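Local coordinates for putative hyaluronoglucosaminidase (Clostridium perfringens, PDB 6PWI), which probably acts as a hexosaminidase of glycoside hydrolase family 84, this piece of a longer protein holding the catalytic barrel domain, at residues K281-Y286 and E315-Q320; K248-W253 and D323-I328; F293-D298 and K309-L314; D218-L223 and E227-E232. All coordinates share one frame; numbering follows the deposited sequence.

All four contacts belong to the (beta/alpha)8 barrel, on one side of the chain. Contacts 2 and 3 share its wall: Trp253 O accepts from Gly294 N and Ile328 O from Val295 N, both at 2.8 Å. Contact 1 lies outside that wall, its centre about 11 Å from those of contacts 2 and 3, and shares helix 304-321 with contact 3. Arg318 NE ties contact 1 to contact 2 by reaching Val324 O. Lys281 NZ ties it to contact 4, bonding Tyr220 O and Glu227 O. Contacts 3 and 4 come nearest the predicted proton donor Asp299, with the side chains of Val295 and His221 about 9 Å and 8 Å from its own.

Contact 1 (K281-Y286 and E315-Q320); sequences KFEQLY and EKWRLQ
Two consecutive outer helices of the (beta/alpha)8 barrel, 268-286 and 304-321, are bridged here by the indole of Trp317, which reaches over to Phe282, Glu283 and Tyr286. The local axes stay 12.6 Å apart and run in roughly the same direction, at 31°, so a large side chain has to span the gap. Trp317 does so with CG anti to the backbone N (chi1 177°), sending its six-membered ring toward the other helix. Phe282 CB sits over one face of that ring, 3.8 Å from Trp317 CH2, and the two aromatic rings meet obliquely. Farther along, Tyr286 CD1 only grazes the same Trp317 CH2, at 4.5 Å. The polar edge of the indole is used as well: Trp317 NE1 donates to Glu283 OE2 over 2.9 Å in a nearly straight bond. The acceptor lies close to the indole plane, but the N-H arrives well above the plane of the carboxylate, which stands almost perpendicular to the ring. A bend at chi2 (-70°) brings the glutamate round to this edge, while its other oxygen, OE1, forms a salt bridge with Lys321. Two partners thus restrain the carboxylate. Behind the contact, Phe282 packs on Trp253 and Ile255 of strand 250-255 and stacks with Phe293 of strand 293-296, and Tyr286 OH bonds Asp323 in the loop that follows helix 304-321.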
# COMPACT_ATOMS: atom_id res chain seq x y z
N LYS A 281 -5.72 16.69 -24.08
CA LYS A 281 -4.75 15.97 -23.29
C LYS A 281 -5.40 14.73 -22.66
O LYS A 281 -4.79 13.67 -22.65
CB LYS A 281 -4.11 16.86 -22.22
CG LYS A 281 -2.99 16.20 -21.43
CD LYS A 281 -1.96 15.50 -22.30
CE LYS A 281 -0.55 15.68 -21.79
NZ LYS A 281 -0.26 17.11 -21.50
N PHE A 282 -6.63 14.89 -22.16
CA PHE A 282 -7.34 13.78 -21.55
C PHE A 282 -7.60 12.71 -22.60
O PHE A 282 -7.48 11.52 -22.32
CB PHE A 282 -8.62 14.24 -20.85
CG PHE A 282 -8.47 14.77 -19.44
CD1 PHE A 282 -7.22 14.99 -18.88
CD2 PHE A 282 -9.58 15.08 -18.68
CE1 PHE A 282 -7.09 15.48 -17.59
CE2 PHE A 282 -9.45 15.57 -17.39
CZ PHE A 282 -8.21 15.77 -16.85
N GLU A 283 -7.94 13.15 -23.82
CA GLU A 283 -8.20 12.26 -24.95
C GLU A 283 -6.94 11.44 -25.26
O GLU A 283 -7.05 10.26 -25.57
CB GLU A 283 -8.68 13.02 -26.18
CG GLU A 283 -10.07 13.61 -26.06
CD GLU A 283 -11.21 12.60 -26.06
OE1 GLU A 283 -10.93 11.38 -26.13
OE2 GLU A 283 -12.38 13.04 -26.00
N GLN A 284 -5.77 12.09 -25.18
CA GLN A 284 -4.51 11.42 -25.47
C GLN A 284 -4.29 10.27 -24.48
O GLN A 284 -3.96 9.16 -24.89
CB GLN A 284 -3.33 12.39 -25.50
CG GLN A 284 -2.05 11.77 -26.04
CD GLN A 284 -0.76 12.52 -25.76
OE1 GLN A 284 -0.65 13.28 -24.80
NE2 GLN A 284 0.24 12.29 -26.59
N LEU A 285 -4.50 10.54 -23.18
CA LEU A 285 -4.36 9.49 -22.18
C LEU A 285 -5.45 8.44 -22.38
O LEU A 285 -5.17 7.25 -22.26
CB LEU A 285 -4.41 10.09 -20.77
CG LEU A 285 -3.10 10.63 -20.19
CD1 LEU A 285 -1.95 9.66 -20.36
CD2 LEU A 285 -2.75 11.99 -20.78
N TYR A 286 -6.68 8.89 -22.71
CA TYR A 286 -7.82 8.01 -22.93
C TYR A 286 -7.50 7.00 -24.03
O TYR A 286 -7.93 5.84 -23.96
CB TYR A 286 -9.08 8.78 -23.31
CG TYR A 286 -10.33 7.94 -23.39
CD1 TYR A 286 -11.16 7.78 -22.29
CD2 TYR A 286 -10.69 7.29 -24.56
CE1 TYR A 286 -12.30 7.00 -22.35
CE2 TYR A 286 -11.83 6.49 -24.64
CZ TYR A 286 -12.64 6.35 -23.53
OH TYR A 286 -13.76 5.58 -23.59
N GLU A 315 -16.82 17.10 -16.10
CA GLU A 315 -17.82 16.10 -15.76
C GLU A 315 -18.70 15.81 -16.97
O GLU A 315 -19.06 14.65 -17.20
CB GLU A 315 -18.61 16.53 -14.52
CG GLU A 315 -19.69 15.54 -14.10
CD GLU A 315 -19.23 14.22 -13.50
OE1 GLU A 315 -18.01 14.01 -13.35
OE2 GLU A 315 -20.11 13.39 -13.17
N LYS A 316 -19.03 16.85 -17.74
CA LYS A 316 -19.82 16.70 -18.96
C LYS A 316 -19.11 15.74 -19.91
O LYS A 316 -19.71 14.80 -20.41
CB LYS A 316 -20.13 18.06 -19.60
CG LYS A 316 -21.42 18.73 -19.14
CD LYS A 316 -21.76 20.02 -19.88
CE LYS A 316 -21.31 21.29 -19.17
N TRP A 317 -17.81 15.99 -20.12
CA TRP A 317 -16.94 15.15 -20.94
C TRP A 317 -16.96 13.70 -20.45
O TRP A 317 -17.08 12.76 -21.24
CB TRP A 317 -15.51 15.72 -20.94
CG TRP A 317 -14.53 14.87 -21.69
CD1 TRP A 317 -14.33 14.86 -23.04
CD2 TRP A 317 -13.62 13.91 -21.14
NE1 TRP A 317 -13.35 13.95 -23.37
CE2 TRP A 317 -12.90 13.35 -22.22
CE3 TRP A 317 -13.32 13.47 -19.84
CZ2 TRP A 317 -11.91 12.38 -22.04
CZ3 TRP A 317 -12.36 12.50 -19.67
CH2 TRP A 317 -11.66 11.97 -20.75
N ARG A 318 -16.85 13.53 -19.13
CA ARG A 318 -16.70 12.22 -18.53
C ARG A 318 -17.94 11.37 -18.80
O ARG A 318 -17.84 10.17 -19.04
CB ARG A 318 -16.43 12.40 -17.04
CG ARG A 318 -16.15 11.10 -16.30
CD ARG A 318 -16.72 11.31 -14.92
NE ARG A 318 -17.23 10.02 -14.52
CZ ARG A 318 -18.33 9.84 -13.80
NH1 ARG A 318 -19.04 10.89 -13.41
NH2 ARG A 318 -18.70 8.62 -13.47
N LEU A 319 -19.11 12.01 -18.77
CA LEU A 319 -20.37 11.32 -18.97
C LEU A 319 -20.57 10.97 -20.45
O LEU A 319 -21.17 9.94 -20.75
CB LEU A 319 -21.52 12.15 -18.39
CG LEU A 319 -21.58 12.25 -16.87
CD1 LEU A 319 -22.73 13.13 -16.42
CD2 LEU A 319 -21.66 10.87 -16.22
N GLN A 320 -20.04 11.81 -21.35
CA GLN A 320 -20.07 11.53 -22.78
C GLN A 320 -19.31 10.24 -23.10
O GLN A 320 -19.73 9.46 -23.95
CB GLN A 320 -19.44 12.67 -23.59
CG GLN A 320 -20.34 13.86 -23.80
CD GLN A 320 -19.60 15.03 -24.41
OE1 GLN A 320 -18.37 15.03 -24.53
NE2 GLN A 320 -20.35 16.05 -24.80

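Contact 2 (K248-W253 and D323-I328); sequences KNKFIW and DVYEFI
Over one face of the Tyr325 ring stands the ammonium group of Lys250, in a cation-pi contact with NZ 4.8 Å from the ring centroid and 18° off its normal. The lysine's aliphatic chain comes in obliquely beside the CD2-CE2 side of the ring, with Lys250 CD 3.6 Å from Tyr325 CE2 and Lys250 CE 3.8 Å from Tyr325 CD2. This lies at the N-terminal end of the (beta/alpha)8 barrel, the end away from the one where such barrels carry their active sites. Lys250 lies on the strand that runs through 250-255, and Tyr325 belongs to the loop leading into strand 328-330; strand 293-296 separates these two strands. The lysine chain turns at both chi3 (-62°) and chi4 (-71°), folding its end back over the tyrosine instead of running straight past it. NZ also donates to Asn209 O, which together with the ring helps to fix the cation. Nearby, Lys250 packs on Gln292 and on Trp179 of the first barrel strand.

One step deeper, Ile252 and Ile328 both point into the barrel and meet over strand 293-296, with CA atoms 9.1 Å apart. Phe327 instead points outward, into the layer made by helices 268-286 and 304-321. The two isoleucines meet through methyl groups from different branches, the gamma-methyl CG2 of Ile252 lying 4.3 Å from the delta-methyl CD1 of Ile328.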
# COMPACT_ATOMS: atom_id res chain seq x y z
N LYS A 248 -6.07 -4.73 -12.37
CA LYS A 248 -7.26 -3.97 -11.97
C LYS A 248 -6.91 -2.96 -10.89
O LYS A 248 -7.79 -2.31 -10.33
CB LYS A 248 -8.48 -4.86 -11.70
CG LYS A 248 -9.37 -5.07 -12.91
CD LYS A 248 -10.59 -5.92 -12.66
CE LYS A 248 -11.26 -6.39 -13.94
NZ LYS A 248 -11.61 -5.25 -14.82
N ASN A 249 -5.61 -2.84 -10.62
CA ASN A 249 -5.05 -1.73 -9.87
C ASN A 249 -4.83 -0.59 -10.88
O ASN A 249 -3.72 -0.38 -11.36
CB ASN A 249 -3.77 -2.21 -9.18
CG ASN A 249 -3.23 -1.30 -8.08
OD1 ASN A 249 -2.74 -1.80 -7.07
ND2 ASN A 249 -3.28 0.01 -8.26
N LYS A 250 -5.91 0.13 -11.21
CA LYS A 250 -5.94 0.99 -12.39
C LYS A 250 -4.90 2.10 -12.29
O LYS A 250 -4.65 2.62 -11.21
CB LYS A 250 -7.28 1.72 -12.55
CG LYS A 250 -8.54 0.87 -12.50
CD LYS A 250 -9.83 1.69 -12.63
CE LYS A 250 -10.05 2.71 -11.52
NZ LYS A 250 -10.38 2.09 -10.21
N PHE A 251 -4.36 2.47 -13.45
CA PHE A 251 -3.53 3.65 -13.63
C PHE A 251 -4.44 4.87 -13.71
O PHE A 251 -5.20 5.01 -14.67
CB PHE A 251 -2.72 3.49 -14.91
CG PHE A 251 -1.68 4.55 -15.16
CD1 PHE A 251 -0.34 4.31 -14.87
CD2 PHE A 251 -2.02 5.78 -15.71
CE1 PHE A 251 0.63 5.28 -15.12
CE2 PHE A 251 -1.05 6.74 -15.95
CZ PHE A 251 0.27 6.49 -15.66
N ILE A 252 -4.35 5.76 -12.71
CA ILE A 252 -5.11 7.00 -12.71
C ILE A 252 -4.17 8.17 -13.01
O ILE A 252 -3.22 8.43 -12.26
CB ILE A 252 -5.84 7.18 -11.37
CG1 ILE A 252 -6.83 6.04 -11.12
CG2 ILE A 252 -6.51 8.55 -11.31
CD1 ILE A 252 -7.07 5.73 -9.67
N TRP A 253 -4.44 8.87 -14.12
CA TRP A 253 -3.58 9.95 -14.55
C TRP A 253 -4.05 11.25 -13.89
O TRP A 253 -5.24 11.37 -13.62
CB TRP A 253 -3.55 10.05 -16.08
CG TRP A 253 -2.48 10.96 -16.59
CD1 TRP A 253 -1.14 10.69 -16.66
CD2 TRP A 253 -2.65 12.31 -17.06
NE1 TRP A 253 -0.46 11.78 -17.15
CE2 TRP A 253 -1.36 12.79 -17.40
CE3 TRP A 253 -3.75 13.15 -17.23
CZ2 TRP A 253 -1.16 14.07 -17.91
CZ3 TRP A 253 -3.55 14.42 -17.73
CH2 TRP A 253 -2.27 14.87 -18.07
N ASP A 323 -17.45 5.35 -20.07
CA ASP A 323 -16.73 4.31 -19.35
C ASP A 323 -15.58 4.89 -18.52
O ASP A 323 -14.62 4.19 -18.21
CB ASP A 323 -16.28 3.19 -20.30
CG ASP A 323 -15.25 3.63 -21.33
OD1 ASP A 323 -15.18 4.84 -21.61
OD2 ASP A 323 -14.52 2.75 -21.84
N VAL A 324 -15.69 6.17 -18.15
CA VAL A 324 -14.67 6.80 -17.32
C VAL A 324 -15.19 6.91 -15.88
O VAL A 324 -16.21 7.55 -15.63
CB VAL A 324 -14.23 8.16 -17.89
CG1 VAL A 324 -13.23 8.88 -16.99
CG2 VAL A 324 -13.65 8.01 -19.29
N TYR A 325 -14.46 6.29 -14.95
CA TYR A 325 -14.79 6.36 -13.53
C TYR A 325 -14.71 7.81 -13.07
O TYR A 325 -14.23 8.67 -13.80
CB TYR A 325 -13.87 5.45 -12.72
CG TYR A 325 -13.99 3.97 -13.00
CD1 TYR A 325 -15.05 3.23 -12.48
CD2 TYR A 325 -13.05 3.30 -13.76
CE1 TYR A 325 -15.16 1.87 -12.72
CE2 TYR A 325 -13.15 1.94 -14.01
CZ TYR A 325 -14.21 1.22 -13.48
OH TYR A 325 -14.31 -0.12 -13.72
N GLU A 326 -15.19 8.07 -11.84
CA GLU A 326 -15.38 9.43 -11.37
C GLU A 326 -14.03 10.09 -11.07
O GLU A 326 -13.06 9.41 -10.75
CB GLU A 326 -16.37 9.50 -10.20
CG GLU A 326 -16.17 8.43 -9.15
CD GLU A 326 -17.34 8.33 -8.19
OE1 GLU A 326 -17.14 8.61 -6.98
OE2 GLU A 326 -18.45 8.00 -8.65
N PHE A 327 -14.01 11.42 -11.20
CA PHE A 327 -12.81 12.21 -10.99
C PHE A 327 -12.43 12.27 -9.51
O PHE A 327 -13.27 12.21 -8.62
CB PHE A 327 -13.01 13.65 -11.48
CG PHE A 327 -12.96 13.84 -12.97
CD1 PHE A 327 -11.74 13.88 -13.65
CD2 PHE A 327 -14.12 14.03 -13.70
CE1 PHE A 327 -11.70 14.07 -15.02
CE2 PHE A 327 -14.08 14.22 -15.08
CZ PHE A 327 -12.87 14.24 -15.73
N ILE A 328 -11.12 12.39 -9.30
CA ILE A 328 -10.52 12.65 -8.01
C ILE A 328 -10.06 14.10 -8.03
O ILE A 328 -9.55 14.56 -9.05
CB ILE A 328 -9.36 11.65 -7.82
CG1 ILE A 328 -9.92 10.28 -7.41
CG2 ILE A 328 -8.33 12.16 -6.83
CD1 ILE A 328 -9.23 9.12 -8.07

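Contact 3 (F293-D298 and K309-L314); sequences FGVLAD and KLMEDL
Val295 is the residue through which 293-298 meets Met311 and Leu314, and the strand reaches it by way of Phe293 and then Gly294, which carries no side chain. Val295 turns outward to the helix. With chi1 at 172°, CG1 is anti to the backbone N and CG2 anti to the carbonyl carbon, and the sulfur of Met311 sits over the end of the isopropyl group, nearly in line with the valine's CA-CB bond. Met311 SD lies 3.7 Å from Val295 CG2, 3.9 Å from Val295 CG1 and 3.8 Å from Val295 CB, so the thioether covers the branch point and does not touch one methyl alone. The methionine chain bends at chi2 and again at chi3 (-64°), which also brings Met311 CE to 4.0 Å from Val295 CG2. One turn farther along the helix, Leu314 CD1 approaches the same Val295 CG2, again at 4.0 Å. Strand 293-296, helix 304-321 and strand 328-330 form a beta-alpha-beta unit of the (beta/alpha)8 barrel, and these apolar contacts seat its helix on its first strand. Met311 reaches the second strand too, touching Phe329. Beyond Val295 come Leu296, which faces the barrel interior, and Ala297, where the strand gives way to loop. Asp298 packs on His256 immediately before Asp299, the predicted proton donor.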
# COMPACT_ATOMS: atom_id res chain seq x y z
N PHE A 293 -9.23 9.85 -13.86
CA PHE A 293 -8.38 11.03 -13.87
C PHE A 293 -8.46 11.77 -12.53
O PHE A 293 -9.50 11.76 -11.88
CB PHE A 293 -8.79 11.95 -15.03
CG PHE A 293 -8.59 11.34 -16.39
CD1 PHE A 293 -7.36 11.44 -17.04
CD2 PHE A 293 -9.62 10.67 -17.03
CE1 PHE A 293 -7.17 10.88 -18.29
CE2 PHE A 293 -9.43 10.10 -18.29
CZ PHE A 293 -8.21 10.21 -18.92
N GLY A 294 -7.35 12.41 -12.15
CA GLY A 294 -7.29 13.29 -10.99
C GLY A 294 -6.94 14.71 -11.41
O GLY A 294 -6.16 14.92 -12.34
N VAL A 295 -7.53 15.69 -10.71
CA VAL A 295 -7.22 17.10 -10.92
C VAL A 295 -6.65 17.65 -9.61
O VAL A 295 -7.30 17.58 -8.57
CB VAL A 295 -8.47 17.88 -11.37
CG1 VAL A 295 -8.22 19.38 -11.39
CG2 VAL A 295 -8.97 17.41 -12.72
N LEU A 296 -5.43 18.18 -9.66
CA LEU A 296 -4.73 18.54 -8.44
C LEU A 296 -4.64 20.06 -8.33
O LEU A 296 -4.11 20.72 -9.22
CB LEU A 296 -3.34 17.90 -8.45
CG LEU A 296 -3.31 16.40 -8.74
CD1 LEU A 296 -1.90 15.85 -8.58
CD2 LEU A 296 -4.27 15.64 -7.85
N ALA A 297 -5.13 20.59 -7.20
CA ALA A 297 -5.24 22.03 -7.00
C ALA A 297 -4.47 22.47 -5.75
O ALA A 297 -4.65 23.59 -5.29
CB ALA A 297 -6.69 22.42 -6.92
N ASP A 298 -3.61 21.59 -5.22
CA ASP A 298 -2.84 21.90 -4.02
C ASP A 298 -1.96 23.13 -4.25
O ASP A 298 -1.58 23.79 -3.30
CB ASP A 298 -2.00 20.70 -3.57
CG ASP A 298 -1.22 20.05 -4.71
OD1 ASP A 298 -1.87 19.46 -5.59
OD2 ASP A 298 0.02 20.16 -4.70
N LYS A 309 -15.87 25.62 -12.00
CA LYS A 309 -16.22 25.80 -13.41
C LYS A 309 -15.59 24.67 -14.23
O LYS A 309 -16.30 23.97 -14.96
CB LYS A 309 -15.81 27.19 -13.88
CG LYS A 309 -16.19 27.59 -15.29
CD LYS A 309 -16.09 29.10 -15.48
CE LYS A 309 -15.84 29.56 -16.90
NZ LYS A 309 -16.85 29.03 -17.85
N LEU A 310 -14.27 24.48 -14.09
CA LEU A 310 -13.56 23.48 -14.87
C LEU A 310 -14.15 22.09 -14.62
O LEU A 310 -14.41 21.35 -15.58
CB LEU A 310 -12.06 23.53 -14.55
CG LEU A 310 -11.24 22.41 -15.21
CD1 LEU A 310 -11.26 22.54 -16.73
CD2 LEU A 310 -9.81 22.41 -14.70
N MET A 311 -14.36 21.75 -13.35
CA MET A 311 -14.77 20.40 -12.98
C MET A 311 -16.17 20.12 -13.52
O MET A 311 -16.49 18.97 -13.83
CB MET A 311 -14.74 20.19 -11.46
CG MET A 311 -13.34 20.22 -10.85
SD MET A 311 -12.07 19.20 -11.68
CE MET A 311 -12.73 17.55 -11.44
N GLU A 312 -16.98 21.17 -13.66
CA GLU A 312 -18.32 21.05 -14.22
C GLU A 312 -18.21 20.67 -15.70
O GLU A 312 -18.98 19.84 -16.17
CB GLU A 312 -19.11 22.35 -14.04
CG GLU A 312 -20.02 22.34 -12.82
CD GLU A 312 -20.43 23.70 -12.27
OE1 GLU A 312 -19.90 24.74 -12.74
OE2 GLU A 312 -21.27 23.72 -11.34
N ASP A 313 -17.23 21.28 -16.39
CA ASP A 313 -17.01 21.05 -17.81
C ASP A 313 -16.37 19.68 -18.05
O ASP A 313 -16.66 19.03 -19.05
CB ASP A 313 -16.26 22.21 -18.46
CG ASP A 313 -17.14 23.42 -18.75
OD1 ASP A 313 -18.35 23.23 -18.95
OD2 ASP A 313 -16.61 24.55 -18.76
N LEU A 314 -15.50 19.24 -17.12
CA LEU A 314 -14.84 17.95 -17.25
C LEU A 314 -15.83 16.83 -16.96
O LEU A 314 -15.70 15.74 -17.52
CB LEU A 314 -13.63 17.88 -16.32
CG LEU A 314 -12.48 18.82 -16.66
CD1 LEU A 314 -11.31 18.62 -15.71
CD2 LEU A 314 -12.02 18.62 -18.10

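Contact 4 (D218-L223 and E227-E232); sequences DQYHSL and EPYPAE
With chi1 at -175°, Asp218 extends its carboxylate to the hydroxyl of Tyr229, while chi1 of -65° at Tyr220 turns its ring to Pro230; its CB, placed by the backbone, lies over the Tyr229 ring. These residues build the loop that follows strand 210-213 of the (beta/alpha)8 barrel and leads into helix 231-247. The loop contains a type I beta turn from Asp218 to His221, reinforced by an Asx turn in which Tyr220 N donates to Asp218 OD1 over 2.8 Å. The other carboxylate oxygen, Asp218 OD2, accepts from Tyr229 OH, lying at the edge of the phenol ring and close to its plane. One aspartate therefore both shapes the turn and ties it to the chain returning toward the helix. Trp253 NE1 donates to the same Tyr229 hydroxyl, so two bonds hold it in place.

Tyr220 CB is 3.7 Å from the centroid of the Tyr229 ring, over its face, in a CH-pi contact, and the two rings are inclined at 41°. Pro230, at the N-cap position of helix 231-247, places CD over one face of the Tyr220 ring, 3.7 Å from its centroid, in a second CH-pi contact. At the edge of that ring, Glu227 O approaches Tyr220 CD1 at 3.7 Å. The side chain of His221 lies about 8 Å from that of Asp299, the predicted proton donor. The His221 ring meets that of His256 nearly at right angles, and its rotation is fixed by ND1 donating in the ring plane to a lone pair of Asp218 O, 2.7 Å away.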
# COMPACT_ATOMS: atom_id res chain seq x y z
N ASP A 218 7.24 15.09 -13.91
CA ASP A 218 6.64 14.93 -15.22
C ASP A 218 6.12 16.28 -15.71
O ASP A 218 5.08 16.75 -15.25
CB ASP A 218 5.57 13.84 -15.23
CG ASP A 218 4.99 13.54 -16.60
OD1 ASP A 218 5.23 14.33 -17.54
OD2 ASP A 218 4.30 12.51 -16.72
N GLN A 219 6.84 16.87 -16.66
CA GLN A 219 6.51 18.18 -17.19
C GLN A 219 5.14 18.17 -17.87
O GLN A 219 4.55 19.22 -18.07
CB GLN A 219 7.62 18.67 -18.12
CG GLN A 219 8.94 19.01 -17.42
CD GLN A 219 8.81 19.86 -16.17
OE1 GLN A 219 8.14 20.90 -16.15
NE2 GLN A 219 9.48 19.43 -15.12
N TYR A 220 4.63 17.00 -18.23
CA TYR A 220 3.49 16.96 -19.14
C TYR A 220 2.16 16.84 -18.40
O TYR A 220 1.11 16.95 -19.02
CB TYR A 220 3.67 15.91 -20.23
CG TYR A 220 4.82 16.23 -21.15
CD1 TYR A 220 4.67 17.12 -22.20
CD2 TYR A 220 6.08 15.68 -20.93
CE1 TYR A 220 5.74 17.44 -23.03
CE2 TYR A 220 7.15 15.99 -21.75
CZ TYR A 220 6.98 16.87 -22.80
OH TYR A 220 8.05 17.16 -23.60
N HIS A 221 2.21 16.62 -17.08
CA HIS A 221 1.00 16.56 -16.28
C HIS A 221 0.83 17.89 -15.55
O HIS A 221 -0.12 18.08 -14.79
CB HIS A 221 1.01 15.32 -15.38
CG HIS A 221 1.62 15.54 -14.04
ND1 HIS A 221 2.92 15.97 -13.89
CD2 HIS A 221 1.12 15.39 -12.79
CE1 HIS A 221 3.19 16.09 -12.60
NE2 HIS A 221 2.11 15.74 -11.91
N SER A 222 1.75 18.82 -15.81
CA SER A 222 1.89 20.03 -15.03
C SER A 222 2.89 20.94 -15.72
O SER A 222 3.99 20.50 -16.05
CB SER A 222 2.37 19.67 -13.64
OG SER A 222 2.63 20.83 -12.87
N LEU A 223 2.53 22.22 -15.92
CA LEU A 223 3.39 23.21 -16.56
C LEU A 223 3.30 23.10 -18.08
O LEU A 223 2.94 24.06 -18.75
CB LEU A 223 4.84 23.12 -16.07
CG LEU A 223 5.33 24.28 -15.19
CD1 LEU A 223 6.79 24.09 -14.79
CD2 LEU A 223 5.17 25.62 -15.90
N GLU A 227 0.73 20.61 -23.84
CA GLU A 227 1.43 19.91 -24.90
C GLU A 227 1.20 18.40 -24.78
O GLU A 227 1.33 17.84 -23.69
CB GLU A 227 2.92 20.25 -24.84
CG GLU A 227 3.17 21.75 -24.85
CD GLU A 227 4.62 22.19 -24.67
OE1 GLU A 227 5.52 21.31 -24.72
OE2 GLU A 227 4.84 23.40 -24.49
N PRO A 228 0.87 17.69 -25.88
CA PRO A 228 0.79 16.23 -25.84
C PRO A 228 2.10 15.61 -25.35
O PRO A 228 3.17 16.18 -25.53
CB PRO A 228 0.52 15.85 -27.31
CG PRO A 228 -0.11 17.08 -27.92
CD PRO A 228 0.53 18.25 -27.20
N TYR A 229 1.99 14.45 -24.70
CA TYR A 229 3.14 13.64 -24.33
C TYR A 229 3.89 13.26 -25.61
O TYR A 229 3.26 12.91 -26.60
CB TYR A 229 2.69 12.36 -23.62
CG TYR A 229 2.54 12.43 -22.12
CD1 TYR A 229 3.65 12.39 -21.29
CD2 TYR A 229 1.29 12.50 -21.53
CE1 TYR A 229 3.53 12.44 -19.91
CE2 TYR A 229 1.15 12.56 -20.15
CZ TYR A 229 2.27 12.53 -19.33
OH TYR A 229 2.15 12.60 -17.98
N PRO A 230 5.25 13.32 -25.63
CA PRO A 230 6.03 12.68 -26.69
C PRO A 230 5.62 11.22 -26.87
O PRO A 230 5.23 10.56 -25.90
CB PRO A 230 7.46 12.70 -26.12
CG PRO A 230 7.50 13.92 -25.23
CD PRO A 230 6.09 14.05 -24.68
N ALA A 231 5.75 10.72 -28.10
CA ALA A 231 5.33 9.37 -28.45
C ALA A 231 6.03 8.30 -27.60
O ALA A 231 5.37 7.36 -27.17
CB ALA A 231 5.51 9.13 -29.93
N GLU A 232 7.35 8.44 -27.37
CA GLU A 232 8.06 7.44 -26.58
C GLU A 232 7.49 7.40 -25.17
O GLU A 232 7.28 6.32 -24.62
CB GLU A 232 9.58 7.64 -26.57